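Spindle pole body-associated protein VIK1 (PDB 2O0A) recruits the minus-end-directed motor Kar3 to microtubules and targets or maintains it at the spindle pole body; this piece is its motor homology domain, which lacks a nucleotide-binding site. Local coordinates at residues Y59-V64 with E285-L290; I19-G24 with D261-F266; I112-L115 with I121-K124. All blocks are in the same frame, centred on the assembly; numbering follows the deposited sequence. Where two conformers were deposited one is given.

Contact 1 of 3, residues Y59-V64 with E285-L290; sequences YKFNRV and EVQTQL
K60 meets the last turns of helix 276-289 through its backbone, not its ammonium group: Q287 NE2 donates to K60 O at 2.9 Å, with an N-H...O angle of 153°. The donor lies 17° out of the carbonyl plane of K60, and that oxygen in turn stands slightly off the amide plane of Q287. The lysine chain itself leads away from the helix. At F61 the strand 58-60 has ended. The CB of this residue points away from Q287, so the backbone is what faces the amide oxygen, with F61 CA 3.8 Å from Q287 OE1; the phenyl ring lies against S283 and L280, about one and two turns earlier in the same helix. N62 follows with a looser approach, its OD1 4.3 Å from Q287 OE1. Two amide oxygens, both acceptors, cannot bond to each other, and N62 OD1 accepts from the backbone N of C28. Beyond it the chain enters strand 63-66 of the central sheet.

Q287 reaches the loop because its chain runs extended beyond CG (chi2 175°). NE2 also bonds S283 O within its own helix, so the amide nitrogen bridges two backbone carbonyls. The chemistry is therefore that of one neutral side chain gripping main chain: between these two segments the tie is one polar bond, while the apolar packing of F61 falls on L280 earlier in the helix.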
loop_
_atom_site.group_PDB
_atom_site.type_symbol
_atom_site.label_atom_id
_atom_site.label_comp_id
_atom_site.label_asym_id
_atom_site.label_seq_id
_atom_site.Cartn_x
_atom_site.Cartn_y
_atom_site.Cartn_z
ATOM N N TYR A 59 -9.559 10.629 15.068
ATOM C CA TYR A 59 -9.111 10.187 13.747
ATOM C C TYR A 59 -9.650 8.791 13.463
ATOM O O TYR A 59 -9.313 7.843 14.152
ATOM C CB TYR A 59 -7.582 10.192 13.660
ATOM C CG TYR A 59 -6.974 11.559 13.854
ATOM C CD1 TYR A 59 -6.878 12.444 12.794
ATOM C CD2 TYR A 59 -6.503 11.963 15.113
ATOM C CE1 TYR A 59 -6.315 13.703 12.966
ATOM C CE2 TYR A 59 -5.945 13.221 15.294
ATOM C CZ TYR A 59 -5.866 14.082 14.216
ATOM O OH TYR A 59 -5.314 15.325 14.371
ATOM N N LYS A 60 -10.496 8.698 12.446
ATOM C CA LYS A 60 -11.104 7.426 12.061
ATOM C C LYS A 60 -10.395 6.808 10.857
ATOM O O LYS A 60 -9.788 7.517 10.039
ATOM C CB LYS A 60 -12.593 7.608 11.761
ATOM C CG LYS A 60 -13.381 8.125 12.953
ATOM C CD LYS A 60 -14.867 7.970 12.739
ATOM C CE LYS A 60 -15.617 9.152 13.324
ATOM N NZ LYS A 60 -16.990 9.263 12.759
ATOM N N PHE A 61 -10.494 5.483 10.772
ATOM C CA PHE A 61 -9.893 4.704 9.696
ATOM C C PHE A 61 -10.866 3.592 9.360
ATOM O O PHE A 61 -11.730 3.240 10.173
ATOM C CB PHE A 61 -8.590 4.079 10.177
ATOM C CG PHE A 61 -7.502 5.084 10.455
ATOM C CD1 PHE A 61 -6.566 5.391 9.480
ATOM C CD2 PHE A 61 -7.425 5.718 11.691
ATOM C CE1 PHE A 61 -5.573 6.322 9.723
ATOM C CE2 PHE A 61 -6.430 6.659 11.949
ATOM C CZ PHE A 61 -5.499 6.955 10.963
ATOM N N ASN A 62 -10.729 3.002 8.175
ATOM C CA ASN A 62 -11.563 1.846 7.887
ATOM C C ASN A 62 -11.336 0.746 8.926
ATOM O O ASN A 62 -12.284 0.073 9.364
ATOM C CB ASN A 62 -11.340 1.362 6.452
ATOM C CG ASN A 62 -11.738 2.414 5.431
ATOM O OD1 ASN A 62 -10.894 2.972 4.760
ATOM N ND2 ASN A 62 -13.027 2.732 5.366
ATOM N N ARG A 63 -10.085 0.581 9.340
ATOM C CA ARG A 63 -9.735 -0.307 10.439
ATOM C C ARG A 63 -8.388 0.136 11.003
ATOM O O ARG A 63 -7.527 0.614 10.257
ATOM C CB ARG A 63 -9.690 -1.764 9.957
ATOM C CG ARG A 63 -9.334 -2.778 11.028
ATOM C CD ARG A 63 -9.849 -4.157 10.692
ATOM N NE ARG A 63 -11.308 -4.302 10.798
ATOM C CZ ARG A 63 -11.972 -4.462 11.942
ATOM N NH1 ARG A 63 -11.330 -4.480 13.106
ATOM N NH2 ARG A 63 -13.292 -4.610 11.922
ATOM N N VAL A 64 -8.238 -0.008 12.318
ATOM C CA VAL A 64 -6.978 0.186 13.042
ATOM C C VAL A 64 -6.471 -1.194 13.425
ATOM O O VAL A 64 -7.140 -1.971 14.115
ATOM C CB VAL A 64 -7.168 1.100 14.285
ATOM C CG1 VAL A 64 -5.896 1.123 15.135
ATOM C CG2 VAL A 64 -7.540 2.489 13.815
ATOM N N GLU A 285 -7.124 14.024 5.488
ATOM C CA GLU A 285 -7.146 14.548 4.127
ATOM C C GLU A 285 -7.392 13.453 3.087
ATOM O O GLU A 285 -8.123 13.652 2.120
ATOM C CB GLU A 285 -5.831 15.237 3.811
ATOM C CG GLU A 285 -5.514 16.451 4.661
ATOM C CD GLU A 285 -4.207 17.044 4.242
ATOM O OE1 GLU A 285 -3.159 16.425 4.540
ATOM O OE2 GLU A 285 -4.220 18.110 3.584
ATOM N N VAL A 286 -6.764 12.297 3.290
ATOM C CA VAL A 286 -6.967 11.163 2.397
ATOM C C VAL A 286 -8.447 10.794 2.300
ATOM O O VAL A 286 -8.965 10.565 1.201
ATOM C CB VAL A 286 -6.134 9.933 2.852
ATOM C CG1 VAL A 286 -6.622 8.633 2.173
ATOM C CG2 VAL A 286 -4.659 10.169 2.586
ATOM N N GLN A 287 -9.117 10.768 3.450
ATOM C CA GLN A 287 -10.486 10.264 3.548
ATOM C C GLN A 287 -11.570 11.323 3.334
ATOM O O GLN A 287 -12.762 10.985 3.316
ATOM C CB GLN A 287 -10.686 9.556 4.896
ATOM C CG GLN A 287 -9.770 8.347 5.075
ATOM C CD GLN A 287 -9.875 7.724 6.453
ATOM O OE1 GLN A 287 -10.704 6.839 6.688
ATOM N NE2 GLN A 287 -9.016 8.161 7.368
ATOM N N THR A 288 -11.170 12.586 3.172
ATOM C CA THR A 288 -12.142 13.673 2.958
ATOM C C THR A 288 -11.964 14.456 1.651
ATOM O O THR A 288 -12.929 15.020 1.121
ATOM C CB THR A 288 -12.214 14.672 4.170
ATOM O OG1 THR A 288 -10.941 15.300 4.378
ATOM C CG2 THR A 288 -12.652 13.966 5.447
ATOM N N GLN A 289 -10.745 14.479 1.128
ATOM C CA GLN A 289 -10.426 15.317 -0.027
ATOM C C GLN A 289 -10.249 14.531 -1.329
ATOM O O GLN A 289 -9.989 15.118 -2.383
ATOM C CB GLN A 289 -9.195 16.174 0.266
ATOM C CG GLN A 289 -9.360 17.123 1.448
ATOM C CD GLN A 289 -8.332 18.245 1.449
ATOM O OE1 GLN A 289 -8.050 18.849 0.411
ATOM N NE2 GLN A 289 -7.778 18.537 2.620
ATOM N N LEU A 290 -10.387 13.209 -1.242
ATOM C CA LEU A 290 -10.279 12.328 -2.409
ATOM C C LEU A 290 -11.586 11.559 -2.643
ATOM O O LEU A 290 -12.191 11.671 -3.710
ATOM C CB LEU A 290 -9.086 11.362 -2.273
ATOM C CG LEU A 290 -7.674 11.880 -1.941
ATOM C CD1 LEU A 290 -6.740 10.717 -1.628
ATOM C CD2 LEU A 290 -7.072 12.755 -3.045
#

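Contact 2 of 3, residues I19-G24 with D261-F266; sequences IIEQKG and DTKSFF
E21 and K263 reach for each other from opposite directions and close a salt bridge at the surface, the backbones staying far apart: the nearest CA atoms, those of the same two residues, are 10.6 Å from each other. The ammonium sits unevenly on the carboxylate. E21 OE2 receives K263 NZ at 3.0 Å on its syn lone pair, the side of the other oxygen, and K263 NZ makes a second, weak bond to E21 OE1 at 3.5 Å.

Each carboxylate oxygen has a further partner. OE2 is shared with R27, whose NH2 forms another salt bridge to it, so this one oxygen takes two cationic donors. OE1 accepts from a water, 2.7 Å from E21 OE1, and the same water accepts a weak bond from K263 NZ at 3.3 Å. Carboxylate, ammonium and water thus form a small closed ring of polar contacts. With two positive groups beside it, the glutamate is likely to stay ionised.

Both chains are bent where they meet. E21 folds at chi2 (-63°), and K263 turns at chi2 and again at chi3 (-80°) before its last bond runs extended to NZ. Along the way the K263 side chain lies against Y83, M86 and C87 of helix 72-89, while E21 also touches M86.

A Schellman motif closes helix 4-23 just past E21, with G24 taking the positive phi (57°). The lysine comes from the loop between helix 250-261 and strand 265-270. The bridge therefore joins the end of the N-terminal helix to the entry of a central parallel strand, beside helix 72-89 and next to R27 at the start of strand 27-32.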
loop_
_atom_site.group_PDB
_atom_site.type_symbol
_atom_site.label_atom_id
_atom_site.label_comp_id
_atom_site.label_asym_id
_atom_site.label_seq_id
_atom_site.Cartn_x
_atom_site.Cartn_y
_atom_site.Cartn_z
ATOM N N ILE A 19 -19.225 -2.705 2.345
ATOM C CA ILE A 19 -19.716 -1.404 2.815
ATOM C C ILE A 19 -18.881 -0.288 2.195
ATOM O O ILE A 19 -19.407 0.711 1.741
ATOM C CB ILE A 19 -19.744 -1.325 4.361
ATOM C CG1 ILE A 19 -20.767 -2.334 4.898
ATOM C CG2 ILE A 19 -20.053 0.113 4.841
ATOM C CD1 ILE A 19 -20.715 -2.585 6.376
ATOM N N ILE A 20 -17.569 -0.496 2.147
ATOM C CA ILE A 20 -16.666 0.488 1.581
ATOM C C ILE A 20 -17.018 0.728 0.111
ATOM O O ILE A 20 -17.022 1.871 -0.368
ATOM C CB ILE A 20 -15.211 0.004 1.767
ATOM C CG1 ILE A 20 -14.833 0.089 3.253
ATOM C CG2 ILE A 20 -14.243 0.836 0.949
ATOM C CD1 ILE A 20 -13.572 -0.740 3.621
ATOM N N GLU A 21 -17.287 -0.354 -0.609
ATOM C CA GLU A 21 -17.674 -0.265 -2.009
ATOM C C GLU A 21 -18.971 0.519 -2.155
ATOM O O GLU A 21 -19.061 1.432 -2.986
ATOM C CB GLU A 21 -17.806 -1.662 -2.625
ATOM C CG GLU A 21 -16.450 -2.318 -2.930
ATOM C CD GLU A 21 -15.649 -1.541 -3.957
ATOM O OE1 GLU A 21 -16.105 -1.424 -5.114
ATOM O OE2 GLU A 21 -14.568 -1.027 -3.601
ATOM N N GLN A 22 -19.948 0.179 -1.320
ATOM C CA GLN A 22 -21.272 0.823 -1.365
ATOM C C GLN A 22 -21.213 2.327 -1.080
ATOM O O GLN A 22 -21.968 3.111 -1.682
ATOM C CB GLN A 22 -22.245 0.149 -0.388
ATOM C CG GLN A 22 -22.603 -1.318 -0.681
ATOM C CD GLN A 22 -23.227 -2.019 0.525
ATOM O OE1 GLN A 22 -23.833 -1.380 1.390
ATOM N NE2 GLN A 22 -23.084 -3.337 0.580
ATOM N N LYS A 23 -20.327 2.725 -0.170
ATOM C CA LYS A 23 -20.224 4.121 0.281
ATOM C C LYS A 23 -19.192 4.955 -0.500
ATOM O O LYS A 23 -19.012 6.151 -0.211
ATOM C CB LYS A 23 -19.948 4.172 1.791
ATOM C CG LYS A 23 -21.109 3.662 2.668
ATOM C CD LYS A 23 -20.825 3.865 4.151
ATOM C CE LYS A 23 -22.066 3.602 4.990
ATOM N NZ LYS A 23 -21.900 4.002 6.430
ATOM N N GLY A 24 -18.533 4.326 -1.480
ATOM C CA GLY A 24 -17.541 4.986 -2.341
ATOM C C GLY A 24 -16.416 5.607 -1.533
ATOM O O GLY A 24 -15.831 6.622 -1.934
ATOM N N ASP A 261 -7.124 7.057 -11.397
ATOM C CA ASP A 261 -7.366 6.041 -12.426
ATOM C C ASP A 261 -7.228 4.589 -11.988
ATOM O O ASP A 261 -7.417 3.680 -12.805
ATOM C CB ASP A 261 -6.460 6.304 -13.636
ATOM C CG ASP A 261 -6.758 7.638 -14.323
ATOM O OD1 ASP A 261 -7.756 8.306 -13.971
ATOM O OD2 ASP A 261 -5.991 8.018 -15.228
ATOM N N THR A 262 -6.898 4.369 -10.713
ATOM C CA THR A 262 -6.834 3.009 -10.158
ATOM C C THR A 262 -7.578 2.982 -8.831
ATOM O O THR A 262 -7.836 4.043 -8.241
ATOM C CB THR A 262 -5.358 2.484 -9.980
ATOM O OG1 THR A 262 -4.696 3.221 -8.943
ATOM C CG2 THR A 262 -4.552 2.637 -11.250
ATOM N N LYS A 263 -7.947 1.784 -8.376
ATOM C CA LYS A 263 -8.516 1.613 -7.049
ATOM C C LYS A 263 -7.383 1.766 -6.046
ATOM O O LYS A 263 -6.302 1.239 -6.266
ATOM C CB LYS A 263 -9.133 0.225 -6.867
ATOM C CG LYS A 263 -10.308 -0.097 -7.776
ATOM C CD LYS A 263 -11.551 0.641 -7.334
ATOM C CE LYS A 263 -12.247 -0.038 -6.173
ATOM N NZ LYS A 263 -13.485 0.721 -5.784
ATOM N N SER A 264 -7.652 2.481 -4.957
ATOM C CA SER A 264 -6.619 2.785 -3.950
ATOM C C SER A 264 -6.846 2.168 -2.574
ATOM O O SER A 264 -7.971 1.946 -2.116
ATOM C CB SER A 264 -6.453 4.307 -3.762
ATOM O OG SER A 264 -6.067 4.965 -4.953
ATOM N N PHE A 265 -5.733 1.924 -1.893
ATOM C CA PHE A 265 -5.758 1.464 -0.513
ATOM C C PHE A 265 -4.603 2.171 0.175
ATOM O O PHE A 265 -3.436 1.863 -0.101
ATOM C CB PHE A 265 -5.541 -0.060 -0.510
ATOM C CG PHE A 265 -5.696 -0.745 0.839
ATOM C CD1 PHE A 265 -6.667 -1.742 1.003
ATOM C CD2 PHE A 265 -4.816 -0.486 1.910
ATOM C CE1 PHE A 265 -6.801 -2.447 2.211
ATOM C CE2 PHE A 265 -4.957 -1.176 3.127
ATOM C CZ PHE A 265 -5.948 -2.163 3.272
ATOM N N PHE A 266 -4.907 3.117 1.067
ATOM C CA PHE A 266 -3.843 3.798 1.813
ATOM C C PHE A 266 -3.582 3.063 3.112
ATOM O O PHE A 266 -4.511 2.724 3.843
ATOM C CB PHE A 266 -4.229 5.255 2.094
ATOM C CG PHE A 266 -4.157 6.144 0.883
ATOM C CD1 PHE A 266 -3.010 6.897 0.627
ATOM C CD2 PHE A 266 -5.224 6.208 -0.026
ATOM C CE1 PHE A 266 -2.947 7.729 -0.509
ATOM C CE2 PHE A 266 -5.152 7.038 -1.163
ATOM C CZ PHE A 266 -4.021 7.791 -1.395
HETATM O O HOH W 1 -14.630 -2.027 -7.265
#

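Contact 3 of 3, residues I112-L115 with I121-K124; sequences IKFL and IYQK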
loop_
_atom_site.group_PDB
_atom_site.type_symbol
_atom_site.label_atom_id
_atom_site.label_comp_id
_atom_site.label_asym_id
_atom_site.label_seq_id
_atom_site.Cartn_x
_atom_site.Cartn_y
_atom_site.Cartn_z
ATOM N N ILE A 112 5.311 -9.448 -1.428
ATOM C CA ILE A 112 5.717 -10.289 -2.553
ATOM C C ILE A 112 5.427 -11.763 -2.281
ATOM O O ILE A 112 4.954 -12.479 -3.157
ATOM C CB ILE A 112 7.200 -10.074 -2.873
ATOM C CG1 ILE A 112 7.400 -8.890 -3.824
ATOM C CG2 ILE A 112 7.785 -11.306 -3.580
ATOM C CD1 ILE A 112 6.439 -7.770 -3.722
ATOM N N LYS A 113 5.652 -12.188 -1.046
ATOM C CA LYS A 113 5.374 -13.571 -0.666
ATOM C C LYS A 113 3.876 -13.883 -0.772
ATOM O O LYS A 113 3.484 -14.946 -1.270
ATOM C CB LYS A 113 5.884 -13.829 0.746
ATOM C CG LYS A 113 7.387 -13.853 0.824
ATOM C CD LYS A 113 7.862 -14.577 2.056
ATOM C CE LYS A 113 8.062 -13.645 3.224
ATOM N NZ LYS A 113 8.733 -14.377 4.346
ATOM N N PHE A 114 3.044 -12.955 -0.302
ATOM C CA PHE A 114 1.592 -13.079 -0.389
ATOM C C PHE A 114 1.121 -13.233 -1.845
ATOM O O PHE A 114 0.211 -14.020 -2.153
ATOM C CB PHE A 114 0.939 -11.858 0.282
ATOM C CG PHE A 114 -0.512 -11.699 -0.054
ATOM C CD1 PHE A 114 -1.458 -12.550 0.520
ATOM C CD2 PHE A 114 -0.943 -10.710 -0.933
ATOM C CE1 PHE A 114 -2.799 -12.435 0.215
ATOM C CE2 PHE A 114 -2.299 -10.571 -1.244
ATOM C CZ PHE A 114 -3.237 -11.459 -0.675
ATOM N N LEU A 115 1.731 -12.458 -2.737
ATOM C CA LEU A 115 1.342 -12.477 -4.141
ATOM C C LEU A 115 1.896 -13.675 -4.873
ATOM O O LEU A 115 1.172 -14.315 -5.634
ATOM C CB LEU A 115 1.842 -11.226 -4.854
ATOM C CG LEU A 115 1.263 -9.916 -4.345
ATOM C CD1 LEU A 115 1.907 -8.735 -5.067
ATOM C CD2 LEU A 115 -0.262 -9.921 -4.491
ATOM N N ILE A 121 -2.504 -18.913 -4.618
ATOM C CA ILE A 121 -3.573 -19.044 -5.567
ATOM C C ILE A 121 -3.318 -18.136 -6.769
ATOM O O ILE A 121 -3.730 -18.438 -7.886
ATOM C CB ILE A 121 -4.955 -18.759 -4.936
ATOM C CG1 ILE A 121 -6.082 -19.122 -5.917
ATOM C CG2 ILE A 121 -5.051 -17.322 -4.443
ATOM C CD1 ILE A 121 -6.023 -20.574 -6.431
ATOM N N TYR A 122 -2.596 -17.039 -6.543
ATOM C CA TYR A 122 -2.366 -16.062 -7.611
ATOM C C TYR A 122 -1.439 -16.625 -8.658
ATOM O O TYR A 122 -1.663 -16.410 -9.847
ATOM C CB TYR A 122 -1.866 -14.717 -7.035
ATOM C CG TYR A 122 -2.735 -14.339 -5.876
ATOM C CD1 TYR A 122 -4.102 -14.091 -6.058
ATOM C CD2 TYR A 122 -2.232 -14.332 -4.576
ATOM C CE1 TYR A 122 -4.933 -13.803 -4.985
ATOM C CE2 TYR A 122 -3.069 -14.041 -3.488
ATOM C CZ TYR A 122 -4.407 -13.777 -3.705
ATOM O OH TYR A 122 -5.223 -13.525 -2.634
ATOM N N GLN A 123 -0.437 -17.392 -8.226
ATOM C CA GLN A 123 0.448 -18.111 -9.162
ATOM C C GLN A 123 -0.294 -19.193 -9.954
ATOM O O GLN A 123 0.090 -19.509 -11.083
ATOM C CB GLN A 123 1.636 -18.718 -8.417
ATOM C CG GLN A 123 2.709 -17.716 -8.000
ATOM C CD GLN A 123 3.558 -17.237 -9.179
ATOM O OE1 GLN A 123 3.189 -17.433 -10.347
ATOM N NE2 GLN A 123 4.690 -16.621 -8.881
ATOM N N LYS A 124 -1.361 -19.753 -9.383
ATOM C CA LYS A 124 -2.143 -20.764 -10.116
ATOM C C LYS A 124 -2.920 -20.176 -11.272
ATOM O O LYS A 124 -3.089 -20.826 -12.309
ATOM C CB LYS A 124 -3.092 -21.513 -9.183
ATOM C CG LYS A 124 -2.349 -22.292 -8.132
ATOM C CD LYS A 124 -3.292 -23.104 -7.264
ATOM C CE LYS A 124 -2.633 -23.506 -5.951
ATOM N NZ LYS A 124 -1.338 -24.218 -6.141
#
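L115 and Y122 are the closest CA pair of the two segments, 6.2 Å apart, across the turn that separates helix 105-116 from helix 121-125. Y122 points its CB at the end of the first helix, and that atom sits 3.4 Å from L115 O. The carbonyl oxygen of F114 lies in the plane of the tyrosine ring, at its edge, 3.5 Å from Y122 CD2. L115 takes part through its backbone, since its CB points away from Y122 and its side chain packs on H84; its carbonyl oxygen accepts from T120 OG1.

The F114 side chain swings round to the tyrosine because CG is anti to the backbone N (chi1 165°). The two rings meet obliquely, with planes at 59° and centroids 5.3 Å apart. Y122 CE2 stands over the rim of one F114 face, 3.8 Å from F114 CZ, while the hydroxyl comes past that same corner of the phenyl ring. Two consecutive helices joined by a short connection, part of the kinesin-like motor fold, are backed here by helix 72-89: H84 meets both rings edge-to-face, and Y122 OH is hydrogen-bonded to D85 of that helix. I121 CG2 lies over the centre of one face of the tyrosine ring. With an alanine at Y122, D85 would probably lose its hydroxyl partner and a gap would be likely to open beside F114 and H84. Q123 adds a lesser contact and sends its amide nitrogen to the carbonyls of A116 and I174, the latter on strand 172-174.

Overall arrangement
Contacts 1 and 2 are neighbours, with centres 11 Å apart, and they touch: V286 and L290 pack on F266, and N62 on I20. Both reach the central mixed sheet, contact 1 through strand 63-66 and contact 2 through strand 265-270, which leads on to helix 276-289. Along the chain their segments alternate, 19-24, 59-64, 261-266, 285-290, so early and late parts of the domain are tied together twice. Contact 3 lies in sequence between 59-64 and 261-266, within the span of both other contacts, and is local, its centre 28 Å from that of contact 1 and 22 Å from that of contact 2. Helix 72-89, which borders contacts 2 and 3, links the two regions within this single motor homology domain.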